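Local coordinates for protein AbiQ (Lactococcus lactis, PDB 4GLK) that cleaves RNA as the endoribonuclease toxin of a type III toxin-antitoxin system that defends lactococci against phage, and is neutralised by the RNA antitoxin AntiQ, at residues Y137-A140 with A141-D145; D145-Y148 with L149-C153. The protein carries 1 engineered substitution. One frame throughout, in Å; residues are numbered along the deposited sequence.

Contact 1 (Y137-A140 with A141-D145)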
loop_
_atom_site.group_PDB
_atom_site.type_symbol
_atom_site.label_atom_id
_atom_site.label_comp_id
_atom_site.label_asym_id
_atom_site.label_seq_id
_atom_site.Cartn_x
_atom_site.Cartn_y
_atom_site.Cartn_z
ATOM N N TYR A 137 -6.106 -9.742 3.447
ATOM C CA TYR A 137 -7.505 -9.524 3.038
ATOM C C TYR A 137 -8.440 -10.568 3.648
ATOM O O TYR A 137 -9.400 -10.199 4.325
ATOM C CB TYR A 137 -7.618 -9.524 1.513
ATOM C CG TYR A 137 -8.983 -9.139 0.986
ATOM C CD1 TYR A 137 -9.334 -7.804 0.819
ATOM C CD2 TYR A 137 -9.908 -10.110 0.613
ATOM C CE1 TYR A 137 -10.576 -7.444 0.299
ATOM C CE2 TYR A 137 -11.153 -9.761 0.086
ATOM C CZ TYR A 137 -11.483 -8.427 -0.060
ATOM O OH TYR A 137 -12.706 -8.074 -0.571
ATOM N N ARG A 138 -8.124 -11.860 3.463
ATOM C CA ARG A 138 -8.929 -12.975 3.950
ATOM C C ARG A 138 -8.978 -13.042 5.472
ATOM O O ARG A 138 -10.069 -13.182 6.037
ATOM C CB ARG A 138 -8.446 -14.305 3.360
ATOM C CG ARG A 138 -8.621 -14.409 1.850
ATOM C CD ARG A 138 -8.282 -15.815 1.412
ATOM N NE ARG A 138 -7.993 -15.926 -0.022
ATOM C CZ ARG A 138 -8.691 -16.673 -0.866
ATOM N NH1 ARG A 138 -9.762 -17.338 -0.455
ATOM N NH2 ARG A 138 -8.336 -16.742 -2.142
ATOM N N LYS A 139 -7.822 -12.918 6.133
ATOM C CA LYS A 139 -7.751 -12.960 7.608
ATOM C C LYS A 139 -8.553 -11.828 8.253
ATOM O O LYS A 139 -9.267 -12.072 9.219
ATOM C CB LYS A 139 -6.294 -12.940 8.096
ATOM C CG LYS A 139 -5.530 -14.231 7.787
ATOM C CD LYS A 139 -5.418 -15.144 8.992
ATOM C CE LYS A 139 -4.835 -16.486 8.637
ATOM N NZ LYS A 139 -4.843 -17.403 9.809
ATOM N N ALA A 140 -8.493 -10.614 7.684
ATOM C CA ALA A 140 -9.237 -9.467 8.245
ATOM C C ALA A 140 -10.729 -9.415 7.886
ATOM O O ALA A 140 -11.557 -9.096 8.744
ATOM C CB ALA A 140 -8.567 -8.159 7.840
ATOM N N ALA A 141 -11.055 -9.651 6.603
ATOM C CA ALA A 141 -12.418 -9.529 6.085
ATOM C C ALA A 141 -13.266 -10.788 6.077
ATOM O O ALA A 141 -14.489 -10.685 6.191
ATOM C CB ALA A 141 -12.372 -8.923 4.694
ATOM N N HIS A 142 -12.657 -11.973 5.936
ATOM C CA HIS A 142 -13.415 -13.222 5.865
ATOM C C HIS A 142 -13.318 -14.066 7.139
ATOM O O HIS A 142 -14.336 -14.558 7.620
ATOM C CB HIS A 142 -12.995 -14.051 4.637
ATOM C CG HIS A 142 -13.247 -13.383 3.309
ATOM N ND1 HIS A 142 -12.716 -13.897 2.152
ATOM C CD2 HIS A 142 -13.967 -12.284 2.994
ATOM C CE1 HIS A 142 -13.119 -13.105 1.168
ATOM N NE2 HIS A 142 -13.876 -12.116 1.643
ATOM N N GLU A 143 -12.094 -14.249 7.657
ATOM C CA GLU A 143 -11.818 -15.047 8.841
ATOM C C GLU A 143 -12.101 -14.257 10.103
ATOM O O GLU A 143 -12.452 -14.853 11.122
ATOM C CB GLU A 143 -10.352 -15.488 8.847
ATOM C CG GLU A 143 -10.105 -16.839 9.456
ATOM C CD GLU A 143 -8.679 -17.352 9.380
ATOM O OE1 GLU A 143 -8.214 -17.942 10.376
ATOM O OE2 GLU A 143 -8.034 -17.220 8.317
ATOM N N LYS A 144 -11.928 -12.923 10.043
ATOM C CA LYS A 144 -12.122 -12.024 11.178
ATOM C C LYS A 144 -11.133 -12.362 12.325
ATOM O O LYS A 144 -11.461 -12.200 13.497
ATOM C CB LYS A 144 -13.603 -12.006 11.637
ATOM C CG LYS A 144 -14.408 -10.747 11.260
ATOM C CD LYS A 144 -14.927 -10.627 9.803
ATOM C CE LYS A 144 -15.606 -11.859 9.246
ATOM N NZ LYS A 144 -16.774 -12.330 10.055
ATOM N N ASP A 145 -9.904 -12.803 11.942
ATOM C CA ASP A 145 -8.758 -13.122 12.825
ATOM C C ASP A 145 -8.391 -11.869 13.592
ATOM O O ASP A 145 -8.217 -10.806 12.993
ATOM C CB ASP A 145 -7.547 -13.605 12.005
ATOM C CG ASP A 145 -6.279 -13.912 12.789
ATOM O OD1 ASP A 145 -5.637 -12.955 13.292
ATOM O OD2 ASP A 145 -5.867 -15.092 12.807
#
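Arg138 O takes two backbone donors from the last turn of helix 126-143. Glu143 N reaches it at 2.8 Å with an almost straight N-H (167°), whereas His142 N, 2.9 Å from the same Arg138 O, comes in tilted from the carbonyl plane. The i-to-i+5 bond marks a wider, pi-type turn, one step beyond the regular bond of Ala141 N to Tyr137 O. Widening continues into the helix end: Lys144 leaves helical geometry with positive phi, and Asp145 N donates to Lys139 O at 2.9 Å, reaching back six positions along the chain to end the helix.

Outside the backbone, Lys139 and Glu143 run side by side in the same direction. A bend at chi2 (-101°) carries the lysine chain along the carboxylate, CE lying 3.3 Å from Glu143 OE2, and NZ forms a weak salt bridge with Glu143 OE1 at 3.5 Å. Asp145 OD2 adds a longer ionic contact, 3.9 Å from Lys139 NZ, completing a three-residue charge network. At the other flank, the Tyr137 ring turns its edge to the face of His142, offset, with planes 79° apart and centroids separated by 5.5 Å. The phenol OH is held elsewhere, by Glu159 and Lys156 of helix 155-166.

Contact 2 (D145-Y148 with L149-C153); sequences DGYY and LKFSC
Residues 146-151 form a short helix of less than two turns, whose first bond across the contact, Leu149 N to Asp145 O at 2.9 Å, is nearly straight, while the next, Lys150 N to Gly146 O, is weak. At its far end Tyr148 O gathers the closing donors: Ser152 N at 2.9 Å and, more weakly, Phe151 N. The serine chi1 of 58° sets OG between the backbone N and the carbonyl carbon and points it toward Tyr148 O, but the modelled separation of these two atoms is too short for the strength of a bond between them to be trusted.

The aromatic contact lies on another side of the helix. Tyr147 and Phe151, one turn apart, meet obliquely, with ring planes at 54° and centroids 5.0 Å apart. Phe151 CD2 sits over one face of the tyrosine near its rim, and the closest carbons are Tyr147 CE1 and Phe151 CE2, at 3.5 Å. Arg69 makes a cation-pi contact with the same tyrosine. Lys150 lays its aliphatic chain against the backbone, CG being 3.3 Å from Tyr147 O. Tyr148 instead packs its side chain on Val135, Val136 and Lys139 of helix 126-143.

At the start of the helix, Asp145 OD1 accepts a weak bond from Tyr147 N, 3.1 Å away. This is an aspartate N-cap, here opening the short helix that lies between helix 126-143 and helix 155-166.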
loop_
_atom_site.group_PDB
_atom_site.type_symbol
_atom_site.label_atom_id
_atom_site.label_comp_id
_atom_site.label_asym_id
_atom_site.label_seq_id
_atom_site.Cartn_x
_atom_site.Cartn_y
_atom_site.Cartn_z
ATOM N N ASP A 145 -9.904 -12.803 11.942
ATOM C CA ASP A 145 -8.758 -13.122 12.825
ATOM C C ASP A 145 -8.391 -11.869 13.592
ATOM O O ASP A 145 -8.217 -10.806 12.993
ATOM C CB ASP A 145 -7.547 -13.605 12.005
ATOM C CG ASP A 145 -6.279 -13.912 12.789
ATOM O OD1 ASP A 145 -5.637 -12.955 13.292
ATOM O OD2 ASP A 145 -5.867 -15.092 12.807
ATOM N N GLY A 146 -8.280 -12.031 14.909
ATOM C CA GLY A 146 -7.983 -10.989 15.882
ATOM C C GLY A 146 -6.882 -10.020 15.528
ATOM O O GLY A 146 -7.115 -8.815 15.506
ATOM N N TYR A 147 -5.677 -10.540 15.252
ATOM C CA TYR A 147 -4.509 -9.718 14.955
ATOM C C TYR A 147 -4.683 -8.878 13.688
ATOM O O TYR A 147 -4.385 -7.686 13.693
ATOM C CB TYR A 147 -3.213 -10.565 14.925
ATOM C CG TYR A 147 -1.967 -9.761 14.598
ATOM C CD1 TYR A 147 -1.219 -9.159 15.601
ATOM C CD2 TYR A 147 -1.543 -9.601 13.280
ATOM C CE1 TYR A 147 -0.077 -8.420 15.306
ATOM C CE2 TYR A 147 -0.420 -8.841 12.968
ATOM C CZ TYR A 147 0.315 -8.258 13.985
ATOM O OH TYR A 147 1.427 -7.517 13.674
ATOM N N TYR A 148 -5.162 -9.502 12.616
ATOM C CA TYR A 148 -5.348 -8.838 11.333
ATOM C C TYR A 148 -6.483 -7.816 11.332
ATOM O O TYR A 148 -6.301 -6.731 10.780
ATOM C CB TYR A 148 -5.536 -9.869 10.218
ATOM C CG TYR A 148 -4.302 -10.699 9.937
ATOM C CD1 TYR A 148 -3.983 -11.806 10.719
ATOM C CD2 TYR A 148 -3.511 -10.440 8.823
ATOM C CE1 TYR A 148 -2.881 -12.608 10.426
ATOM C CE2 TYR A 148 -2.405 -11.229 8.520
ATOM C CZ TYR A 148 -2.089 -12.310 9.327
ATOM O OH TYR A 148 -1.004 -13.086 9.008
ATOM N N LEU A 149 -7.643 -8.157 11.928
ATOM C CA LEU A 149 -8.837 -7.294 11.991
ATOM C C LEU A 149 -8.518 -5.961 12.636
ATOM O O LEU A 149 -8.896 -4.924 12.100
ATOM C CB LEU A 149 -9.945 -7.967 12.829
ATOM C CG LEU A 149 -11.292 -8.298 12.183
ATOM C CD1 LEU A 149 -12.233 -8.823 13.238
ATOM C CD2 LEU A 149 -11.942 -7.067 11.532
ATOM N N LYS A 150 -7.823 -5.999 13.794
ATOM C CA LYS A 150 -7.450 -4.821 14.574
ATOM C C LYS A 150 -6.448 -3.868 13.905
ATOM O O LYS A 150 -6.489 -2.663 14.166
ATOM C CB LYS A 150 -7.025 -5.215 15.994
ATOM C CG LYS A 150 -5.630 -5.818 16.130
ATOM C CD LYS A 150 -5.335 -6.134 17.581
ATOM C CE LYS A 150 -3.883 -6.443 17.803
ATOM N NZ LYS A 150 -3.057 -5.213 17.745
ATOM N N PHE A 151 -5.535 -4.410 13.082
ATOM C CA PHE A 151 -4.520 -3.618 12.367
ATOM C C PHE A 151 -4.957 -3.171 11.001
ATOM O O PHE A 151 -4.458 -2.177 10.483
ATOM C CB PHE A 151 -3.201 -4.399 12.217
ATOM C CG PHE A 151 -2.238 -4.189 13.360
ATOM C CD1 PHE A 151 -1.680 -2.938 13.601
ATOM C CD2 PHE A 151 -1.911 -5.235 14.217
ATOM C CE1 PHE A 151 -0.802 -2.739 14.671
ATOM C CE2 PHE A 151 -1.016 -5.037 15.278
ATOM C CZ PHE A 151 -0.477 -3.787 15.503
ATOM N N SER A 152 -5.839 -3.907 10.390
ATOM C CA SER A 152 -6.181 -3.558 9.029
ATOM C C SER A 152 -7.402 -2.729 8.842
ATOM O O SER A 152 -8.236 -2.625 9.740
ATOM C CB SER A 152 -6.171 -4.784 8.123
ATOM O OG SER A 152 -7.072 -5.749 8.630
ATOM N N CYS A 153 -7.462 -2.072 7.676
ATOM C CA CYS A 153 -8.570 -1.255 7.202
ATOM C C CYS A 153 -9.771 -2.176 7.132
ATOM O O CYS A 153 -9.613 -3.381 6.899
ATOM C CB CYS A 153 -8.250 -0.697 5.818
ATOM S SG CYS A 153 -7.022 0.641 5.799
#

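Overall arrangement
Following the chain from the N terminus, helix 126-143 ends in contact 1, and Asp145, shared by both contacts, then starts helix 146-151, which contact 2 spans. The contacts are consecutive and local: each closes a few residues, and they abut without crossing, their centres about 8 Å apart. The turn between them folds the short helix back against the end of the longer one, bringing Ala140 against Ser152 and Lys144 against Leu149. Beyond contact 2, Cys153 bonds through its backbone to His90 of strand 79-94 in the antiparallel sheet, and the chain proceeds into helix 155-166, on which Ala140, Ala141 and His142 also rest.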